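Local coordinates for DNA polymerase III subunit beta (Pseudomonas aeruginosa, PDB 4TSZ), which forms the replicative sliding clamp, a dimeric ring that tethers DNA polymerases and other proteins to DNA and confers processivity on them, at residues R248-G253 and A360-P365; G158-V163 and P244-V249; R271-S276 and F321-L326; D328-I333 and V338-S343. All coordinates share one frame; numbering follows the deposited sequence.

Contact 1: residues R248-G253 and A360-P365; sequences RVLPRG and AYVVMP
The loop 248-253, which has no regular structure, runs past the end of strand 359-363 and comes nearest at L250 and V362, whose CA atoms are 6.9 Å apart. V362 carries its side of the contact alone, with both methyls at work. Its CB points toward the loop, and with chi1 at -176° CG1 lies anti to the backbone N and CG2 anti to the carbonyl carbon, spreading the fork across the loop. P251 meets it tip to tip: the ring carbon CD sits 3.8 Å from V362 CG2 and equally far from V362 CG1, straddled by the two methyls. L250 crosses V362 at about a right angle, its CD2 lying 3.8 Å from V362 CG2. One residue earlier, V249 O approaches V362 CG1 at 4.3 Å, a van der Waals contact with the backbone. L250 CB lies over the centre of one face of the R252 guanidinium, 3.9 Å above its plane. L250 also rests on L178 and M180 of strand 177-184, and P251 on L350 of strand 349-353, so the loop lies over three adjacent strands of the eight-stranded sheet. V249 and P365 each pack against a modified side chain of the bound peptide, and V362 against an apolar one; the peptide also bonds to the backbone of P365. Across the contact only carbon surfaces and one carbonyl oxygen meet; such packing holds by shape and burial rather than direction, consistent with a place beside the bound peptide.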
# COMPACT_ATOMS: atom_id res chain seq x y z
N ARG E 248 4.82 4.44 39.71
CA ARG E 248 5.79 3.60 40.41
C ARG E 248 6.92 3.07 39.50
O ARG E 248 7.99 2.74 40.01
CB ARG E 248 5.09 2.44 41.15
N VAL E 249 6.69 2.98 38.18
CA VAL E 249 7.70 2.47 37.24
C VAL E 249 8.51 3.55 36.51
O VAL E 249 9.47 3.21 35.80
CB VAL E 249 7.22 1.32 36.32
CG1 VAL E 249 6.65 0.15 37.13
CG2 VAL E 249 6.20 1.81 35.28
N LEU E 250 8.15 4.83 36.69
CA LEU E 250 8.87 5.94 36.06
C LEU E 250 10.25 6.09 36.75
O LEU E 250 10.29 6.20 37.97
CB LEU E 250 8.07 7.26 36.12
CG LEU E 250 6.66 7.25 35.49
CD1 LEU E 250 5.95 8.57 35.68
CD2 LEU E 250 6.70 6.88 34.01
N PRO E 251 11.37 6.01 35.99
CA PRO E 251 12.70 6.11 36.63
C PRO E 251 12.96 7.51 37.20
O PRO E 251 12.77 8.51 36.52
CB PRO E 251 13.66 5.69 35.50
CG PRO E 251 12.94 6.03 34.26
CD PRO E 251 11.49 5.82 34.53
N ARG E 252 13.34 7.57 38.49
CA ARG E 252 13.53 8.86 39.17
C ARG E 252 14.97 9.31 39.37
O ARG E 252 15.27 10.49 39.17
CB ARG E 252 12.75 8.91 40.51
CG ARG E 252 11.30 8.39 40.51
CD ARG E 252 10.31 9.35 39.87
NE ARG E 252 8.94 8.86 39.95
CZ ARG E 252 7.89 9.45 39.39
NH1 ARG E 252 8.05 10.58 38.71
NH2 ARG E 252 6.68 8.94 39.52
N GLY E 253 15.84 8.40 39.80
CA GLY E 253 17.23 8.74 40.12
C GLY E 253 18.28 8.77 39.03
O GLY E 253 19.47 8.79 39.35
N ALA E 360 7.15 11.92 28.10
CA ALA E 360 8.11 11.06 28.79
C ALA E 360 8.00 9.63 28.26
O ALA E 360 6.89 9.11 28.09
CB ALA E 360 7.90 11.12 30.30
N TYR E 361 9.14 9.02 27.95
CA TYR E 361 9.22 7.68 27.38
C TYR E 361 10.14 6.82 28.20
O TYR E 361 11.25 7.23 28.51
CB TYR E 361 9.66 7.73 25.91
CG TYR E 361 8.78 8.65 25.10
CD1 TYR E 361 7.57 8.20 24.58
CD2 TYR E 361 9.11 9.99 24.93
CE1 TYR E 361 6.71 9.06 23.89
CE2 TYR E 361 8.26 10.86 24.24
CZ TYR E 361 7.06 10.39 23.72
OH TYR E 361 6.23 11.23 23.02
N VAL E 362 9.66 5.65 28.58
CA VAL E 362 10.41 4.71 29.43
C VAL E 362 10.66 3.43 28.64
O VAL E 362 9.72 2.89 28.07
CB VAL E 362 9.65 4.45 30.75
CG1 VAL E 362 10.46 3.56 31.68
CG2 VAL E 362 9.30 5.77 31.46
N VAL E 363 11.92 2.98 28.56
CA VAL E 363 12.26 1.75 27.84
C VAL E 363 13.07 0.85 28.77
O VAL E 363 14.18 1.22 29.14
CB VAL E 363 13.00 1.99 26.48
CG1 VAL E 363 13.21 0.66 25.74
CG2 VAL E 363 12.25 2.97 25.58
N MET E 364 12.54 -0.34 29.10
CA MET E 364 13.28 -1.32 29.90
C MET E 364 14.39 -1.91 29.01
O MET E 364 14.16 -2.18 27.83
CB MET E 364 12.39 -2.47 30.41
CG MET E 364 11.64 -2.16 31.68
SD MET E 364 12.66 -1.56 33.09
CE MET E 364 13.37 -3.08 33.65
N PRO E 365 15.61 -2.11 29.56
CA PRO E 365 16.68 -2.69 28.75
C PRO E 365 16.54 -4.20 28.53
O PRO E 365 15.59 -4.83 28.98
CB PRO E 365 17.94 -2.35 29.56
CG PRO E 365 17.48 -2.34 30.96
CD PRO E 365 16.06 -1.84 30.94

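Contact 2: residues G158-V163 and P244-V249; sequences GMLLEV and PDYERV
Y246 and E162 approach from opposite directions, joining the loop before strand 256-261 to strand 158-164, a member of the eight-stranded antiparallel sheet that the central and C-terminal domains of the beta sliding clamp share. The phenol arrives edge-on: E162 OE1 lies near the ring plane, and the carboxylate and ring planes are turned 35° against each other. Y246 OH donates to E162 OE1 at 2.9 Å, meeting it on the syn side but 25° out of the carboxylate plane. E162 OE2 is almost as near, 3.0 Å from Y246 OH, so the hydroxyl faces both oxygens. E162 gets there by an extended chain whose CG is anti to the backbone N, standing straight out from the strand. Its OE1 also receives Q194 NE2 from the neighbouring strand 193-198, and two donors thus grip one oxygen. L160, two residues back on the same face of the strand, crosses Y246 at about a right angle, with CD2 3.7 Å from Y246 CE2 and 4.0 Å from Y246 CD2. The tyrosine's chi1 of 69° sets CG between its own N and carbonyl carbon, swinging the ring from the loop toward the strand. L178 and M180 of strand 177-184 touch the ring as well, and a modified side chain of the bound peptide packs on it. R169 NH1 hydrogen-bonds to the same Y246 OH and forms a salt bridge with E247 OE1, an oxygen that stands 5.6 Å from E162 OE2.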
# COMPACT_ATOMS: atom_id res chain seq x y z
N GLY E 158 -4.79 -0.79 25.11
CA GLY E 158 -5.45 0.50 24.99
C GLY E 158 -4.66 1.60 25.64
O GLY E 158 -3.49 1.42 26.02
N MET E 159 -5.30 2.77 25.75
CA MET E 159 -4.68 3.97 26.27
C MET E 159 -5.39 4.53 27.47
O MET E 159 -6.61 4.71 27.45
CB MET E 159 -4.62 5.03 25.16
CG MET E 159 -3.84 6.30 25.52
SD MET E 159 -3.77 7.44 24.13
CE MET E 159 -2.76 6.51 23.00
N LEU E 160 -4.60 4.86 28.50
CA LEU E 160 -5.12 5.54 29.68
C LEU E 160 -5.26 7.02 29.33
O LEU E 160 -4.35 7.61 28.73
CB LEU E 160 -4.18 5.38 30.90
CG LEU E 160 -4.55 6.21 32.16
CD1 LEU E 160 -5.78 5.64 32.86
CD2 LEU E 160 -3.40 6.32 33.12
N LEU E 161 -6.43 7.59 29.63
CA LEU E 161 -6.71 9.02 29.52
C LEU E 161 -7.05 9.42 30.94
O LEU E 161 -7.95 8.84 31.55
CB LEU E 161 -7.84 9.37 28.52
CG LEU E 161 -7.57 9.14 27.04
CD1 LEU E 161 -8.76 9.56 26.21
CD2 LEU E 161 -6.31 9.87 26.56
N GLU E 162 -6.25 10.33 31.51
CA GLU E 162 -6.37 10.73 32.89
C GLU E 162 -6.52 12.24 33.07
O GLU E 162 -5.75 13.01 32.48
CB GLU E 162 -5.16 10.19 33.67
CG GLU E 162 -5.10 10.52 35.14
CD GLU E 162 -3.72 10.27 35.72
OE1 GLU E 162 -3.43 9.12 36.10
OE2 GLU E 162 -2.91 11.22 35.74
N VAL E 163 -7.50 12.66 33.87
CA VAL E 163 -7.69 14.07 34.22
C VAL E 163 -7.30 14.21 35.69
O VAL E 163 -7.79 13.47 36.53
CB VAL E 163 -9.07 14.72 33.86
CG1 VAL E 163 -9.48 14.42 32.43
CG2 VAL E 163 -10.17 14.32 34.83
N PRO E 244 -2.35 -0.13 35.43
CA PRO E 244 -1.30 -0.26 36.46
C PRO E 244 -0.82 1.09 37.03
O PRO E 244 -1.02 2.13 36.42
CB PRO E 244 -0.15 -0.96 35.73
CG PRO E 244 -0.73 -1.53 34.50
CD PRO E 244 -1.90 -0.69 34.13
N ASP E 245 -0.20 1.04 38.21
CA ASP E 245 0.34 2.23 38.88
C ASP E 245 1.65 2.62 38.18
O ASP E 245 2.74 2.31 38.65
CB ASP E 245 0.53 1.96 40.40
CG ASP E 245 1.02 3.15 41.22
OD1 ASP E 245 0.87 4.31 40.75
OD2 ASP E 245 1.53 2.92 42.34
N TYR E 246 1.49 3.28 37.01
CA TYR E 246 2.58 3.71 36.13
C TYR E 246 3.58 4.64 36.82
O TYR E 246 4.77 4.58 36.51
CB TYR E 246 2.00 4.32 34.83
CG TYR E 246 1.31 5.66 35.02
CD1 TYR E 246 2.02 6.85 34.95
CD2 TYR E 246 -0.06 5.73 35.29
CE1 TYR E 246 1.41 8.08 35.17
CE2 TYR E 246 -0.69 6.95 35.50
CZ TYR E 246 0.04 8.13 35.43
OH TYR E 246 -0.57 9.35 35.63
N GLU E 247 3.11 5.49 37.76
CA GLU E 247 3.95 6.42 38.52
C GLU E 247 5.08 5.68 39.26
O GLU E 247 6.18 6.22 39.37
CB GLU E 247 3.11 7.27 39.51
CG GLU E 247 2.21 8.31 38.84
CD GLU E 247 2.83 9.65 38.47
OE1 GLU E 247 2.05 10.61 38.31
OE2 GLU E 247 4.07 9.75 38.37
N ARG E 248 4.82 4.44 39.71
CA ARG E 248 5.79 3.60 40.41
C ARG E 248 6.92 3.07 39.50
O ARG E 248 7.99 2.74 40.01
CB ARG E 248 5.09 2.44 41.15
N VAL E 249 6.69 2.98 38.18
CA VAL E 249 7.70 2.47 37.24
C VAL E 249 8.51 3.55 36.51
O VAL E 249 9.47 3.21 35.80
CB VAL E 249 7.22 1.32 36.32
CG1 VAL E 249 6.65 0.15 37.13
CG2 VAL E 249 6.20 1.81 35.28

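Contact 3: residues R271-S276 and F321-L326; sequences RTAILS and FNVSYL
The carbonyl oxygen A273 O is gripped twice by S276, closing a type I beta turn at the end of helix 262-273: S276 N donates at 3.0 Å to A273 O, and the hydroxyl S276 OG donates at 2.8 Å to the same oxygen. The hydroxyl bond lies in the carbonyl plane on a lone pair, with a C=O...donor angle of 127°. This turn abuts the start of helix 323-330 in the C-terminal domain. A273 CB points at V323 and comes within 3.6 Å of V323 CG1, with V323 CG2 also in touch at 4.1 Å. V323 CG1 reaches across because chi1 of 68° places it between the backbone N and the carbonyl carbon; it then passes 4.0 Å from S276 OG, whose polar work is done on A273 O. V323 rests on I283 of strand 282-288 too, while R271, farther up the first helix, bonds through NH1 to S82 O of the second subunit, at the dimer interface. N322 holds the N-cap of helix 323-330, its OD1 accepting from Y325 N at 3.2 Å, the donor standing above the side-chain carbonyl plane, 45° out of it. N322 and Y325 are each touched by a polar side chain of the bound peptide. The other half of the same amide, N322 ND2, lies over the centre of the Y325 ring, 3.7 Å above its plane.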
# COMPACT_ATOMS: atom_id res chain seq x y z
N ARG E 271 20.53 2.06 10.76
CA ARG E 271 21.63 1.36 10.07
C ARG E 271 22.00 0.08 10.80
O ARG E 271 22.06 -0.98 10.18
CB ARG E 271 22.86 2.24 9.90
CG ARG E 271 22.71 3.30 8.81
CD ARG E 271 24.00 4.02 8.51
NE ARG E 271 24.31 5.04 9.51
CZ ARG E 271 23.96 6.32 9.41
NH1 ARG E 271 23.25 6.74 8.37
NH2 ARG E 271 24.30 7.18 10.35
N THR E 272 22.25 0.18 12.13
CA THR E 272 22.62 -0.98 12.96
C THR E 272 21.51 -2.04 13.05
O THR E 272 21.81 -3.22 13.04
CB THR E 272 23.18 -0.56 14.33
OG1 THR E 272 22.19 0.17 15.05
CG2 THR E 272 24.47 0.26 14.21
N ALA E 273 20.22 -1.59 13.08
CA ALA E 273 19.03 -2.45 13.15
C ALA E 273 18.99 -3.51 12.04
O ALA E 273 18.54 -4.63 12.30
CB ALA E 273 17.76 -1.61 13.11
N ILE E 274 19.49 -3.17 10.83
CA ILE E 274 19.58 -4.08 9.66
C ILE E 274 20.28 -5.40 10.04
O ILE E 274 19.83 -6.47 9.64
CB ILE E 274 20.25 -3.37 8.44
CG1 ILE E 274 19.40 -2.14 7.99
CG2 ILE E 274 20.48 -4.33 7.25
CD1 ILE E 274 20.16 -1.05 7.23
N LEU E 275 21.35 -5.31 10.84
CA LEU E 275 22.10 -6.49 11.27
C LEU E 275 21.79 -7.01 12.68
O LEU E 275 22.52 -7.85 13.21
CB LEU E 275 23.60 -6.36 10.97
CG LEU E 275 23.94 -6.09 9.49
CD1 LEU E 275 25.43 -6.02 9.27
CD2 LEU E 275 23.28 -7.13 8.56
N SER E 276 20.68 -6.54 13.28
CA SER E 276 20.24 -7.03 14.59
C SER E 276 19.36 -8.28 14.34
O SER E 276 18.88 -8.48 13.22
CB SER E 276 19.46 -5.97 15.35
OG SER E 276 18.17 -5.74 14.80
N PHE E 321 19.41 -2.85 24.41
CA PHE E 321 18.05 -2.38 24.12
C PHE E 321 17.49 -2.97 22.86
O PHE E 321 18.24 -3.30 21.93
CB PHE E 321 18.02 -0.84 23.96
CG PHE E 321 18.01 -0.06 25.24
CD1 PHE E 321 16.87 0.01 26.04
CD2 PHE E 321 19.15 0.64 25.65
CE1 PHE E 321 16.87 0.74 27.23
CE2 PHE E 321 19.14 1.37 26.84
CZ PHE E 321 18.01 1.40 27.63
N ASN E 322 16.15 -3.05 22.81
CA ASN E 322 15.45 -3.45 21.60
C ASN E 322 15.47 -2.16 20.75
O ASN E 322 14.96 -1.12 21.21
CB ASN E 322 14.02 -3.93 21.93
CG ASN E 322 13.13 -4.20 20.72
OD1 ASN E 322 13.09 -3.43 19.76
ND2 ASN E 322 12.34 -5.24 20.76
N VAL E 323 16.13 -2.21 19.58
CA VAL E 323 16.31 -1.07 18.67
C VAL E 323 14.99 -0.50 18.13
O VAL E 323 14.88 0.72 17.98
CB VAL E 323 17.39 -1.33 17.57
CG1 VAL E 323 16.96 -2.40 16.57
CG2 VAL E 323 17.79 -0.04 16.85
N SER E 324 13.99 -1.37 17.89
CA SER E 324 12.66 -0.96 17.43
C SER E 324 12.00 -0.08 18.50
O SER E 324 11.39 0.92 18.13
CB SER E 324 11.80 -2.18 17.10
OG SER E 324 12.37 -2.92 16.03
N TYR E 325 12.18 -0.41 19.80
CA TYR E 325 11.62 0.39 20.91
C TYR E 325 12.25 1.78 20.95
O TYR E 325 11.54 2.76 21.20
CB TYR E 325 11.79 -0.31 22.28
CG TYR E 325 11.01 -1.60 22.48
CD1 TYR E 325 9.98 -1.96 21.60
CD2 TYR E 325 11.27 -2.43 23.56
CE1 TYR E 325 9.26 -3.14 21.80
CE2 TYR E 325 10.56 -3.61 23.76
CZ TYR E 325 9.54 -3.95 22.88
OH TYR E 325 8.85 -5.12 23.08
N LEU E 326 13.57 1.88 20.67
CA LEU E 326 14.27 3.16 20.64
C LEU E 326 13.85 3.99 19.42
O LEU E 326 13.61 5.19 19.56
CB LEU E 326 15.80 2.98 20.70
CG LEU E 326 16.39 2.25 21.92
CD1 LEU E 326 17.89 2.19 21.83
CD2 LEU E 326 15.99 2.93 23.25

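Contact 4: residues D328-I333 and V338-S343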
# COMPACT_ATOMS: atom_id res chain seq x y z
N ASP E 328 10.97 3.75 17.83
CA ASP E 328 9.59 4.17 18.11
C ASP E 328 9.56 5.49 18.88
O ASP E 328 8.79 6.38 18.52
CB ASP E 328 8.84 3.10 18.91
CG ASP E 328 8.45 1.87 18.14
OD1 ASP E 328 8.50 1.90 16.89
OD2 ASP E 328 8.13 0.86 18.79
N VAL E 329 10.41 5.61 19.91
CA VAL E 329 10.51 6.82 20.73
C VAL E 329 11.02 8.00 19.90
O VAL E 329 10.42 9.08 19.93
CB VAL E 329 11.39 6.59 22.00
CG1 VAL E 329 11.67 7.91 22.72
CG2 VAL E 329 10.74 5.59 22.95
N LEU E 330 12.12 7.79 19.15
CA LEU E 330 12.72 8.85 18.33
C LEU E 330 11.76 9.39 17.28
O LEU E 330 11.78 10.59 17.01
CB LEU E 330 14.06 8.41 17.72
CG LEU E 330 15.20 8.15 18.72
CD1 LEU E 330 16.37 7.54 18.03
CD2 LEU E 330 15.62 9.43 19.46
N GLY E 331 10.89 8.51 16.76
CA GLY E 331 9.87 8.84 15.76
C GLY E 331 8.80 9.80 16.24
O GLY E 331 8.11 10.39 15.42
N VAL E 332 8.64 9.95 17.57
CA VAL E 332 7.67 10.87 18.17
C VAL E 332 8.29 12.12 18.85
O VAL E 332 7.56 13.02 19.25
CB VAL E 332 6.59 10.17 19.05
CG1 VAL E 332 5.77 9.17 18.23
CG2 VAL E 332 7.20 9.50 20.28
N ILE E 333 9.63 12.18 18.96
CA ILE E 333 10.33 13.34 19.53
C ILE E 333 10.27 14.48 18.47
O ILE E 333 10.74 14.30 17.35
CB ILE E 333 11.79 12.98 19.97
CG1 ILE E 333 11.83 11.91 21.11
CG2 ILE E 333 12.67 14.24 20.26
CD1 ILE E 333 11.38 12.37 22.55
N VAL E 338 17.46 15.38 21.68
CA VAL E 338 16.76 14.41 22.50
C VAL E 338 17.56 14.14 23.77
O VAL E 338 18.80 14.08 23.73
CB VAL E 338 16.36 13.14 21.69
CG1 VAL E 338 17.57 12.42 21.08
CG2 VAL E 338 15.52 12.18 22.51
N ARG E 339 16.86 14.05 24.90
CA ARG E 339 17.47 13.77 26.20
C ARG E 339 17.21 12.32 26.59
O ARG E 339 16.07 11.86 26.56
CB ARG E 339 16.91 14.70 27.29
CG ARG E 339 17.42 16.12 27.23
CD ARG E 339 16.87 16.93 28.40
NE ARG E 339 15.44 17.24 28.25
CZ ARG E 339 14.56 17.26 29.24
NH1 ARG E 339 14.94 16.97 30.48
NH2 ARG E 339 13.29 17.56 29.01
N PHE E 340 18.28 11.60 26.94
CA PHE E 340 18.25 10.23 27.44
C PHE E 340 18.77 10.32 28.87
O PHE E 340 19.82 10.94 29.11
CB PHE E 340 19.13 9.29 26.61
CG PHE E 340 18.48 8.76 25.35
CD1 PHE E 340 18.36 9.56 24.22
CD2 PHE E 340 18.01 7.46 25.29
CE1 PHE E 340 17.76 9.06 23.05
CE2 PHE E 340 17.44 6.95 24.12
CZ PHE E 340 17.31 7.76 23.02
N ILE E 341 18.01 9.79 29.82
CA ILE E 341 18.39 9.78 31.23
C ILE E 341 18.51 8.32 31.64
O ILE E 341 17.53 7.58 31.62
CB ILE E 341 17.46 10.64 32.14
CG1 ILE E 341 17.40 12.11 31.64
CG2 ILE E 341 17.92 10.58 33.60
CD1 ILE E 341 16.15 12.94 32.04
N LEU E 342 19.74 7.89 31.91
CA LEU E 342 20.06 6.51 32.23
C LEU E 342 20.70 6.40 33.62
O LEU E 342 21.03 7.42 34.23
CB LEU E 342 21.02 5.94 31.16
CG LEU E 342 20.53 6.00 29.72
CD1 LEU E 342 21.62 6.50 28.80
CD2 LEU E 342 19.99 4.66 29.26
N SER E 343 20.84 5.17 34.11
CA SER E 343 21.48 4.87 35.38
C SER E 343 22.41 3.67 35.20
O SER E 343 23.58 3.88 34.87
CB SER E 343 20.45 4.69 36.50
OG SER E 343 19.54 3.63 36.22
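L330 and I333 close on V338 from the end of helix 323-330 and the turn after it, where the chain folds back into strand 337-342 as the helix packs against the sheet. This is the tight part. L330 CD2 touches V338 CG1 at 3.9 Å and reaches the edge of the F340 ring at CE1, 4.2 Å away. I333 crosses V338 at about a right angle, its CG1 4.0 Å from V338 CG2. V338 serves both partners because chi1 of 59° directs CG1 to L330, while CG2, anti to the backbone N, meets I333 and also lies near L330 CD2; V338 CG1 also lies in the plane of the F340 ring, at its edge. L265 of helix 262-273 touches both L330 and V338, and V351 of the next strand supports V338 and F340. The opposite character belongs to G331, exposed between L330 and I333, and to R339, which points away from the helix and pairs with D357. Even the carbonyl L330 O is provided for, by R262 NH1. With branched aliphatic carbons and a ring edge alone meeting across it, the contact is part of the hydrophobic core between the helix and the sheet, and its polar neighbours find partners outside.

Contacts 1 and 2 share R248 and V249; their centres are about 13 Å apart, and the salt bridge from R252 NH2 to E247 OE2, 3.0 Å long, ties one to the other. Contact 4 lies about 11 Å from contact 1 between centres, on the other face of strand 359-363, where Y361 CB meets V329 CG1 at 3.8 Å. Contact 3 uses the same helix as contact 4 and reaches contact 1 through Y325 CB, 3.9 Å from V363 CG1. Contacts 2 and 3 are about 12 Å apart at their nearest atoms, yet the bound peptide reaches both as well as contact 1, consistent with the three bordering one binding groove.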